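Local coordinates for 3-oxoacyl-[acyl-carrier-protein] reductase (Sinorhizobium meliloti, PDB 3U9L), which probably catalyses the NADPH-dependent reduction of 3-oxoacyl-[acyl-carrier-protein], as a member of the short-chain dehydrogenase/reductase family, at residues L9-S14 with L64-Q69; G96-G101 with A158-A163; L141-S146 with I183-I188. All coordinates share one frame; numbering follows the deposited sequence.

In the fold
Contacts 1 and 3 lie on one parallel seven-stranded sheet, contact 1 where strands 7-10 and 61-65 run out into loops, contact 3 between strands 139-144 and 183-190. The centres of contacts 1 and 3 are 16 Å apart. Contact 2 lies past the strand ends, yet the nearest atoms of contacts 2 and 3 are about 4 Å apart. Helix 158-179, which supplies segment 158-163 of contact 2, also connects the two strands of contact 3. Y160 of contact 2 and K164, which donates to I144 O of contact 3, are the tyrosine and lysine of the family's Y-x-x-x-K motif; the glycine-rich turn of contact 1 is consistent with the dinucleotide site.

Contact 1: residues L9-S14 with L64-Q69; sequences LITGAS and LELDVQ
L9 and L66 meet through their terminal methyls, CD1 to CD1 at 4.2 Å, with the two side chains slanting across each other. The CD1 of L9 also lies 4.3 Å from L64 CD2, so one methyl serves two leucines of the other segment. Strands 7-10 and 61-65 are not neighbours, since strand 31-36 runs between them, and long branched leucines suit the job of spanning that gap above S35, which both L9 and L66 touch. With CG of L9 anti to the backbone N (chi1 165°), its branch extends across the sheet. Helix 71-85 covers the group, I78 packing on L9 and A77 on L66. Further along, T11 CB stands 4.2 Å from V68 CG1: threonine gives a carbon surface here while its OG1 hydrogen-bonds the backbone N atoms of N94 and A95.

The segments share no direct hydrogen bond; one water bridges them, accepting from G12 N at 3.1 Å and donating to L66 O at 3.0 Å, just past the two strands. G12 has positive phi (55°), a turn that glycine makes easily. Within 64-69, D67 OD1 receives the N-H of Q69 N at 3.0 Å from above the carboxylate plane, an Asx turn that folds the chain after the strand, and D67 N bonds S73 OG.

The sequence T-G-A-S-S-G-F-G beginning at T11 is the glycine-rich T-G-x-x-x-G-x-G motif, and the arrangement is that of the Rossmann fold of short-chain dehydrogenases, where, as in relatives, the loops after these strands probably border the dinucleotide site.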
loop_
_atom_site.group_PDB
_atom_site.type_symbol
_atom_site.label_atom_id
_atom_site.label_comp_id
_atom_site.label_asym_id
_atom_site.label_seq_id
_atom_site.Cartn_x
_atom_site.Cartn_y
_atom_site.Cartn_z
ATOM N N LEU A 9 -19.641 -3.093 -15.125
ATOM C CA LEU A 9 -19.882 -2.174 -14.020
ATOM C C LEU A 9 -18.593 -1.406 -13.752
ATOM O O LEU A 9 -17.526 -2.037 -13.596
ATOM C CB LEU A 9 -20.299 -2.923 -12.773
ATOM C CG LEU A 9 -20.242 -2.139 -11.449
ATOM C CD1 LEU A 9 -21.211 -0.899 -11.404
ATOM C CD2 LEU A 9 -20.553 -3.132 -10.292
ATOM N N ILE A 10 -18.678 -0.069 -13.713
ATOM C CA ILE A 10 -17.560 0.804 -13.346
ATOM C C ILE A 10 -17.925 1.604 -12.104
ATOM O O ILE A 10 -19.008 2.211 -12.039
ATOM C CB ILE A 10 -17.305 1.816 -14.431
ATOM C CG1 ILE A 10 -17.418 1.127 -15.773
ATOM C CG2 ILE A 10 -15.958 2.565 -14.232
ATOM C CD1 ILE A 10 -17.423 2.103 -16.887
ATOM N N THR A 11 -17.035 1.616 -11.123
ATOM C CA THR A 11 -17.254 2.405 -9.923
ATOM C C THR A 11 -16.654 3.827 -10.059
ATOM O O THR A 11 -15.772 4.081 -10.896
ATOM C CB THR A 11 -16.761 1.692 -8.647
ATOM O OG1 THR A 11 -15.341 1.519 -8.710
ATOM C CG2 THR A 11 -17.463 0.306 -8.497
ATOM N N GLY A 12 -17.186 4.749 -9.269
ATOM C CA GLY A 12 -16.683 6.122 -9.237
ATOM C C GLY A 12 -16.679 6.730 -10.620
ATOM O O GLY A 12 -15.717 7.382 -11.008
ATOM N N ALA A 13 -17.750 6.504 -11.368
ATOM C CA ALA A 13 -17.827 6.952 -12.757
ATOM C C ALA A 13 -18.455 8.335 -12.987
ATOM O O ALA A 13 -18.845 8.625 -14.111
ATOM C CB ALA A 13 -18.544 5.970 -13.572
ATOM N N SER A 14 -18.546 9.173 -11.952
ATOM C CA SER A 14 -19.210 10.473 -12.111
ATOM C C SER A 14 -18.488 11.416 -13.054
ATOM O O SER A 14 -19.114 12.226 -13.709
ATOM C CB SER A 14 -19.431 11.171 -10.769
ATOM O OG SER A 14 -18.226 11.289 -10.064
ATOM N N LEU A 64 -26.217 4.311 -11.994
ATOM C CA LEU A 64 -26.646 3.448 -10.932
ATOM C C LEU A 64 -26.079 4.047 -9.673
ATOM O O LEU A 64 -24.934 4.412 -9.649
ATOM C CB LEU A 64 -26.062 2.023 -11.192
ATOM C CG LEU A 64 -26.078 0.964 -10.109
ATOM C CD1 LEU A 64 -27.530 0.649 -9.706
ATOM C CD2 LEU A 64 -25.379 -0.308 -10.614
ATOM N N GLU A 65 -26.877 4.144 -8.626
ATOM C CA GLU A 65 -26.378 4.619 -7.362
ATOM C C GLU A 65 -25.568 3.517 -6.647
ATOM O O GLU A 65 -26.085 2.413 -6.370
ATOM C CB GLU A 65 -27.571 5.023 -6.500
ATOM C CG GLU A 65 -27.331 4.956 -5.034
ATOM C CD GLU A 65 -26.969 6.284 -4.453
ATOM O OE1 GLU A 65 -27.392 7.326 -5.022
ATOM O OE2 GLU A 65 -26.256 6.313 -3.423
ATOM N N LEU A 66 -24.321 3.825 -6.314
ATOM C CA LEU A 66 -23.469 2.840 -5.637
ATOM C C LEU A 66 -22.430 3.596 -4.837
ATOM O O LEU A 66 -21.507 4.220 -5.383
ATOM C CB LEU A 66 -22.844 1.866 -6.651
ATOM C CG LEU A 66 -22.077 0.623 -6.160
ATOM C CD1 LEU A 66 -21.722 -0.359 -7.301
ATOM C CD2 LEU A 66 -20.836 1.082 -5.446
ATOM N N ASP A 67 -22.625 3.592 -3.533
ATOM C CA ASP A 67 -21.737 4.275 -2.623
ATOM C C ASP A 67 -20.733 3.237 -2.115
ATOM O O ASP A 67 -21.097 2.402 -1.307
ATOM C CB ASP A 67 -22.557 4.755 -1.447
ATOM C CG ASP A 67 -21.725 5.452 -0.403
ATOM O OD1 ASP A 67 -20.471 5.528 -0.522
ATOM O OD2 ASP A 67 -22.338 5.991 0.537
ATOM N N VAL A 68 -19.471 3.315 -2.535
ATOM C CA VAL A 68 -18.552 2.217 -2.248
ATOM C C VAL A 68 -18.153 2.208 -0.794
ATOM O O VAL A 68 -17.464 1.297 -0.353
ATOM C CB VAL A 68 -17.270 2.310 -3.064
ATOM C CG1 VAL A 68 -17.559 2.060 -4.533
ATOM C CG2 VAL A 68 -16.588 3.716 -2.825
ATOM N N GLN A 69 -18.545 3.234 -0.046
ATOM C CA GLN A 69 -18.220 3.276 1.374
ATOM C C GLN A 69 -19.335 2.578 2.182
ATOM O O GLN A 69 -19.216 2.415 3.394
ATOM C CB GLN A 69 -17.958 4.717 1.850
ATOM C CG GLN A 69 -16.581 5.236 1.474
ATOM C CD GLN A 69 -16.324 6.715 1.817
ATOM O OE1 GLN A 69 -15.517 7.031 2.709
ATOM N NE2 GLN A 69 -16.973 7.625 1.096
HETATM O O HOH W 1 -19.585 3.627 -7.578
#

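Contact 2: residues G96-G101 with A158-A163; sequences GHMVFG and APYFAA
M98, a selenomethionine, lays its CB over the ring of Y160, 3.4 Å from the centroid and only 11° off the ring normal, a CH-pi contact. Y160 holds the tyrosine position of the Y-x-x-x-K motif of short-chain dehydrogenases, and 96-101 begins at the last residue of H-N-A-G, the counterpart of the family's N-N-A-G motif. Packing is tight at the base of the ring: H97 O comes obliquely to 3.2 Å from Y160 CD1, while the same oxygen is hydrogen-bonded by N118 ND2. The CG of Y160 is anti to the backbone N (chi1 174°), which carries the ring off the helix to the loop. Next to it V99 CG2 rests on P159 CG at 3.9 Å, a compact apolar pair backed by F106.

On the exposed side the contact relaxes. The long, unbranched chain of M98 bends at chi3, and SE, standing in for methionine sulfur, lies obliquely 4.5 Å from the Y160 ring centroid, a Met-aromatic contact. Away from that side, A158 and F161 pack on Q173 of the second subunit, and at the buried helix start a water donates to G101 O at 2.7 Å and accepts from A158 N at 2.9 Å.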
loop_
_atom_site.group_PDB
_atom_site.type_symbol
_atom_site.label_atom_id
_atom_site.label_comp_id
_atom_site.label_asym_id
_atom_site.label_seq_id
_atom_site.Cartn_x
_atom_site.Cartn_y
_atom_site.Cartn_z
ATOM N N GLY A 96 -11.898 6.502 -6.482
ATOM C CA GLY A 96 -10.642 6.972 -5.904
ATOM C C GLY A 96 -10.728 8.412 -5.413
ATOM O O GLY A 96 -11.755 9.084 -5.589
ATOM N N HIS A 97 -9.682 8.903 -4.770
ATOM C CA HIS A 97 -9.717 10.272 -4.210
ATOM C C HIS A 97 -8.351 10.538 -3.618
ATOM O O HIS A 97 -7.840 9.664 -2.886
ATOM C CB HIS A 97 -10.750 10.403 -3.063
ATOM C CG HIS A 97 -10.720 11.733 -2.359
ATOM N ND1 HIS A 97 -10.440 11.866 -1.007
ATOM C CD2 HIS A 97 -10.923 12.998 -2.820
ATOM C CE1 HIS A 97 -10.465 13.149 -0.668
ATOM N NE2 HIS A 97 -10.759 13.853 -1.754
HETATM N N MSE A 98 -7.789 11.709 -3.947
HETATM C CA MSE A 98 -6.455 12.080 -3.538
HETATM C C MSE A 98 -6.352 13.325 -2.600
HETATM O O MSE A 98 -7.355 14.013 -2.366
HETATM C CB MSE A 98 -5.575 12.237 -4.784
HETATM C CG MSE A 98 -5.466 13.578 -5.442
HETATM SE SE MSE A 98 -4.658 13.044 -7.240
HETATM C CE MSE A 98 -3.242 14.440 -7.439
ATOM N N VAL A 99 -5.150 13.573 -2.068
ATOM C CA VAL A 99 -4.918 14.664 -1.103
ATOM C C VAL A 99 -3.511 15.187 -1.285
ATOM O O VAL A 99 -2.669 14.498 -1.876
ATOM C CB VAL A 99 -5.068 14.206 0.355
ATOM C CG1 VAL A 99 -6.477 13.643 0.633
ATOM C CG2 VAL A 99 -4.037 13.170 0.676
ATOM N N PHE A 100 -3.244 16.367 -0.738
ATOM C CA PHE A 100 -1.939 16.988 -0.882
ATOM C C PHE A 100 -1.518 17.689 0.397
ATOM O O PHE A 100 -2.293 18.455 0.971
ATOM C CB PHE A 100 -1.967 18.055 -1.996
ATOM C CG PHE A 100 -0.600 18.589 -2.358
ATOM C CD1 PHE A 100 0.202 17.906 -3.270
ATOM C CD2 PHE A 100 -0.129 19.797 -1.837
ATOM C CE1 PHE A 100 1.457 18.384 -3.650
ATOM C CE2 PHE A 100 1.140 20.288 -2.208
ATOM C CZ PHE A 100 1.918 19.592 -3.126
ATOM N N GLY A 101 -0.274 17.457 0.815
ATOM C CA GLY A 101 0.215 18.061 2.047
ATOM C C GLY A 101 1.298 17.196 2.673
ATOM O O GLY A 101 1.472 16.007 2.288
ATOM N N ALA A 158 1.313 11.452 0.515
ATOM C CA ALA A 158 1.529 10.128 1.151
ATOM C C ALA A 158 0.276 9.311 1.423
ATOM O O ALA A 158 0.226 8.160 1.059
ATOM C CB ALA A 158 2.445 10.182 2.375
ATOM N N PRO A 159 -0.761 9.896 2.051
ATOM C CA PRO A 159 -1.911 9.015 2.330
ATOM C C PRO A 159 -2.573 8.451 1.062
ATOM O O PRO A 159 -3.183 7.383 1.093
ATOM C CB PRO A 159 -2.922 9.950 3.015
ATOM C CG PRO A 159 -2.136 11.197 3.415
ATOM C CD PRO A 159 -1.060 11.314 2.352
ATOM N N TYR A 160 -2.502 9.202 -0.023
ATOM C CA TYR A 160 -3.026 8.797 -1.301
ATOM C C TYR A 160 -2.151 7.727 -1.982
ATOM O O TYR A 160 -2.645 6.676 -2.361
ATOM C CB TYR A 160 -3.194 10.016 -2.227
ATOM C CG TYR A 160 -3.594 9.626 -3.616
ATOM C CD1 TYR A 160 -4.823 8.986 -3.863
ATOM C CD2 TYR A 160 -2.744 9.838 -4.682
ATOM C CE1 TYR A 160 -5.190 8.596 -5.133
ATOM C CE2 TYR A 160 -3.100 9.478 -5.951
ATOM C CZ TYR A 160 -4.322 8.844 -6.180
ATOM O OH TYR A 160 -4.647 8.469 -7.475
ATOM N N PHE A 161 -0.880 8.024 -2.173
ATOM C CA PHE A 161 0.075 7.091 -2.753
ATOM C C PHE A 161 0.140 5.783 -1.942
ATOM O O PHE A 161 0.283 4.752 -2.526
ATOM C CB PHE A 161 1.477 7.720 -2.835
ATOM C CG PHE A 161 1.622 8.808 -3.928
ATOM C CD1 PHE A 161 0.640 8.996 -4.866
ATOM C CD2 PHE A 161 2.786 9.579 -4.010
ATOM C CE1 PHE A 161 0.777 9.962 -5.880
ATOM C CE2 PHE A 161 2.940 10.551 -5.020
ATOM C CZ PHE A 161 1.939 10.721 -5.957
ATOM N N ALA A 162 0.104 5.852 -0.600
ATOM C CA ALA A 162 0.019 4.645 0.223
ATOM C C ALA A 162 -1.197 3.791 -0.175
ATOM O O ALA A 162 -1.110 2.566 -0.367
ATOM C CB ALA A 162 -0.118 5.041 1.688
ATOM N N ALA A 163 -2.364 4.412 -0.208
ATOM C CA ALA A 163 -3.576 3.677 -0.520
ATOM C C ALA A 163 -3.492 3.078 -1.914
ATOM O O ALA A 163 -3.904 1.951 -2.121
ATOM C CB ALA A 163 -4.787 4.533 -0.368
HETATM O O HOH W 2 2.375 13.503 2.203
#

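Contact 3: residues L141-S146 with I183-I188; sequences LIWISS and IETSII
L141 reaches I183 with CD1, 3.9 Å from I183 CG2, while its backbone opens the ladder: L141 N donates to E184 O at 2.9 Å. On its other side of the peptide, L141 O accepts from S186 N. I142 points to the other face, its CG2 3.6 Å from I188 CG1; branched isoleucines fill this layer beneath helix 242-252. W143 turns back to the face of L141, bonding S186 O through N and I188 N through O. This parallel pairing is the strand partnership of a beta-alpha-beta crossover in the Rossmann fold, helix 158-179 linking the two strands and packing its A171 on W143 and I187. The indole CD1 of W143 lies 4.0 Å from T185 CG2, and a water accepting from W143 NE1 at 2.8 Å donates to T185 OG1, which satisfies the buried N-H. I144 runs alongside I188, both with the same bent shape (chi1 -48°, chi2 -54°), and its O accepts from K164 NZ, the lysine of the Y-x-x-x-K motif. S145 N gives the last rung to I188 O at 2.7 Å. The CB of S145 is pressed tightly on I187 CG2, at 3.5 Å, where a small serine suits, while S145 OG hydrogen-bonds D168 OD2.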
loop_
_atom_site.group_PDB
_atom_site.type_symbol
_atom_site.label_atom_id
_atom_site.label_comp_id
_atom_site.label_asym_id
_atom_site.label_seq_id
_atom_site.Cartn_x
_atom_site.Cartn_y
_atom_site.Cartn_z
ATOM N N LEU A 141 -11.646 -8.563 -14.277
ATOM C CA LEU A 141 -11.465 -7.448 -13.365
ATOM C C LEU A 141 -10.459 -6.513 -13.980
ATOM O O LEU A 141 -9.350 -6.932 -14.409
ATOM C CB LEU A 141 -10.907 -7.911 -11.996
ATOM C CG LEU A 141 -11.900 -8.174 -10.887
ATOM C CD1 LEU A 141 -12.922 -9.203 -11.495
ATOM C CD2 LEU A 141 -11.200 -8.753 -9.703
ATOM N N ILE A 142 -10.817 -5.239 -14.008
ATOM C CA ILE A 142 -9.870 -4.220 -14.428
ATOM C C ILE A 142 -9.706 -3.275 -13.258
ATOM O O ILE A 142 -10.691 -2.759 -12.704
ATOM C CB ILE A 142 -10.413 -3.443 -15.702
ATOM C CG1 ILE A 142 -10.660 -4.402 -16.872
ATOM C CG2 ILE A 142 -9.495 -2.315 -16.112
ATOM C CD1 ILE A 142 -11.131 -3.712 -18.145
ATOM N N TRP A 143 -8.464 -3.000 -12.881
ATOM C CA TRP A 143 -8.228 -2.082 -11.775
ATOM C C TRP A 143 -7.563 -0.853 -12.361
ATOM O O TRP A 143 -6.671 -0.973 -13.214
ATOM C CB TRP A 143 -7.265 -2.753 -10.778
ATOM C CG TRP A 143 -7.751 -4.066 -10.174
ATOM C CD1 TRP A 143 -7.832 -5.304 -10.808
ATOM C CD2 TRP A 143 -8.176 -4.278 -8.826
ATOM N NE1 TRP A 143 -8.285 -6.280 -9.902
ATOM C CE2 TRP A 143 -8.487 -5.677 -8.687
ATOM C CE3 TRP A 143 -8.309 -3.439 -7.708
ATOM C CZ2 TRP A 143 -8.939 -6.214 -7.480
ATOM C CZ3 TRP A 143 -8.708 -3.986 -6.517
ATOM C CH2 TRP A 143 -9.042 -5.347 -6.412
ATOM N N ILE A 144 -7.968 0.329 -11.929
ATOM C CA ILE A 144 -7.246 1.553 -12.329
ATOM C C ILE A 144 -6.282 1.816 -11.237
ATOM O O ILE A 144 -6.658 2.172 -10.107
ATOM C CB ILE A 144 -8.160 2.788 -12.502
ATOM C CG1 ILE A 144 -9.376 2.450 -13.342
ATOM C CG2 ILE A 144 -7.337 4.029 -13.024
ATOM C CD1 ILE A 144 -9.042 1.856 -14.658
ATOM N N SER A 145 -5.017 1.612 -11.541
ATOM C CA SER A 145 -4.009 1.690 -10.544
ATOM C C SER A 145 -3.413 3.093 -10.733
ATOM O O SER A 145 -4.148 4.020 -11.092
ATOM C CB SER A 145 -2.967 0.616 -10.813
ATOM O OG SER A 145 -1.997 0.564 -9.810
ATOM N N SER A 146 -2.101 3.222 -10.537
ATOM C CA SER A 146 -1.450 4.519 -10.574
ATOM C C SER A 146 0.039 4.356 -10.869
ATOM O O SER A 146 0.712 3.552 -10.245
ATOM C CB SER A 146 -1.645 5.177 -9.197
ATOM O OG SER A 146 -1.001 6.409 -9.118
ATOM N N ILE A 183 -11.234 -16.311 -13.908
ATOM C CA ILE A 183 -11.367 -14.862 -13.926
ATOM C C ILE A 183 -10.041 -14.157 -14.291
ATOM O O ILE A 183 -8.992 -14.426 -13.715
ATOM C CB ILE A 183 -11.979 -14.336 -12.631
ATOM C CG1 ILE A 183 -13.433 -14.844 -12.537
ATOM C CG2 ILE A 183 -11.963 -12.790 -12.554
ATOM C CD1 ILE A 183 -13.942 -14.743 -11.073
ATOM N N GLU A 184 -10.127 -13.299 -15.288
ATOM C CA GLU A 184 -8.979 -12.617 -15.844
ATOM C C GLU A 184 -8.790 -11.274 -15.130
ATOM O O GLU A 184 -9.747 -10.720 -14.590
ATOM C CB GLU A 184 -9.222 -12.370 -17.327
ATOM C CG GLU A 184 -7.934 -12.299 -18.152
ATOM C CD GLU A 184 -8.178 -12.470 -19.675
ATOM O OE1 GLU A 184 -9.355 -12.831 -20.024
ATOM O OE2 GLU A 184 -7.186 -12.257 -20.479
ATOM N N THR A 185 -7.575 -10.740 -15.177
ATOM C CA THR A 185 -7.260 -9.453 -14.569
ATOM C C THR A 185 -6.447 -8.607 -15.530
ATOM O O THR A 185 -5.509 -9.106 -16.190
ATOM C CB THR A 185 -6.390 -9.620 -13.328
ATOM O OG1 THR A 185 -7.137 -10.296 -12.306
ATOM C CG2 THR A 185 -5.969 -8.243 -12.772
ATOM N N SER A 186 -6.767 -7.323 -15.584
ATOM C CA SER A 186 -5.940 -6.393 -16.300
ATOM C C SER A 186 -5.854 -5.098 -15.461
ATOM O O SER A 186 -6.872 -4.634 -14.896
ATOM C CB SER A 186 -6.509 -6.197 -17.730
ATOM O OG SER A 186 -5.719 -5.224 -18.396
ATOM N N ILE A 187 -4.643 -4.537 -15.321
ATOM C CA ILE A 187 -4.442 -3.403 -14.475
ATOM C C ILE A 187 -3.991 -2.220 -15.352
ATOM O O ILE A 187 -3.031 -2.303 -16.109
ATOM C CB ILE A 187 -3.358 -3.638 -13.406
ATOM C CG1 ILE A 187 -3.728 -4.857 -12.512
ATOM C CG2 ILE A 187 -3.193 -2.343 -12.580
ATOM C CD1 ILE A 187 -2.718 -5.348 -11.440
ATOM N N ILE A 188 -4.718 -1.133 -15.256
ATOM C CA ILE A 188 -4.398 0.063 -16.006
ATOM C C ILE A 188 -3.560 0.946 -15.088
ATOM O O ILE A 188 -3.914 1.203 -13.927
ATOM C CB ILE A 188 -5.689 0.815 -16.435
ATOM C CG1 ILE A 188 -6.748 -0.151 -17.067
ATOM C CG2 ILE A 188 -5.346 2.000 -17.303
ATOM C CD1 ILE A 188 -6.267 -1.031 -18.255
HETATM O O HOH W 3 -7.508 -8.978 -9.866
#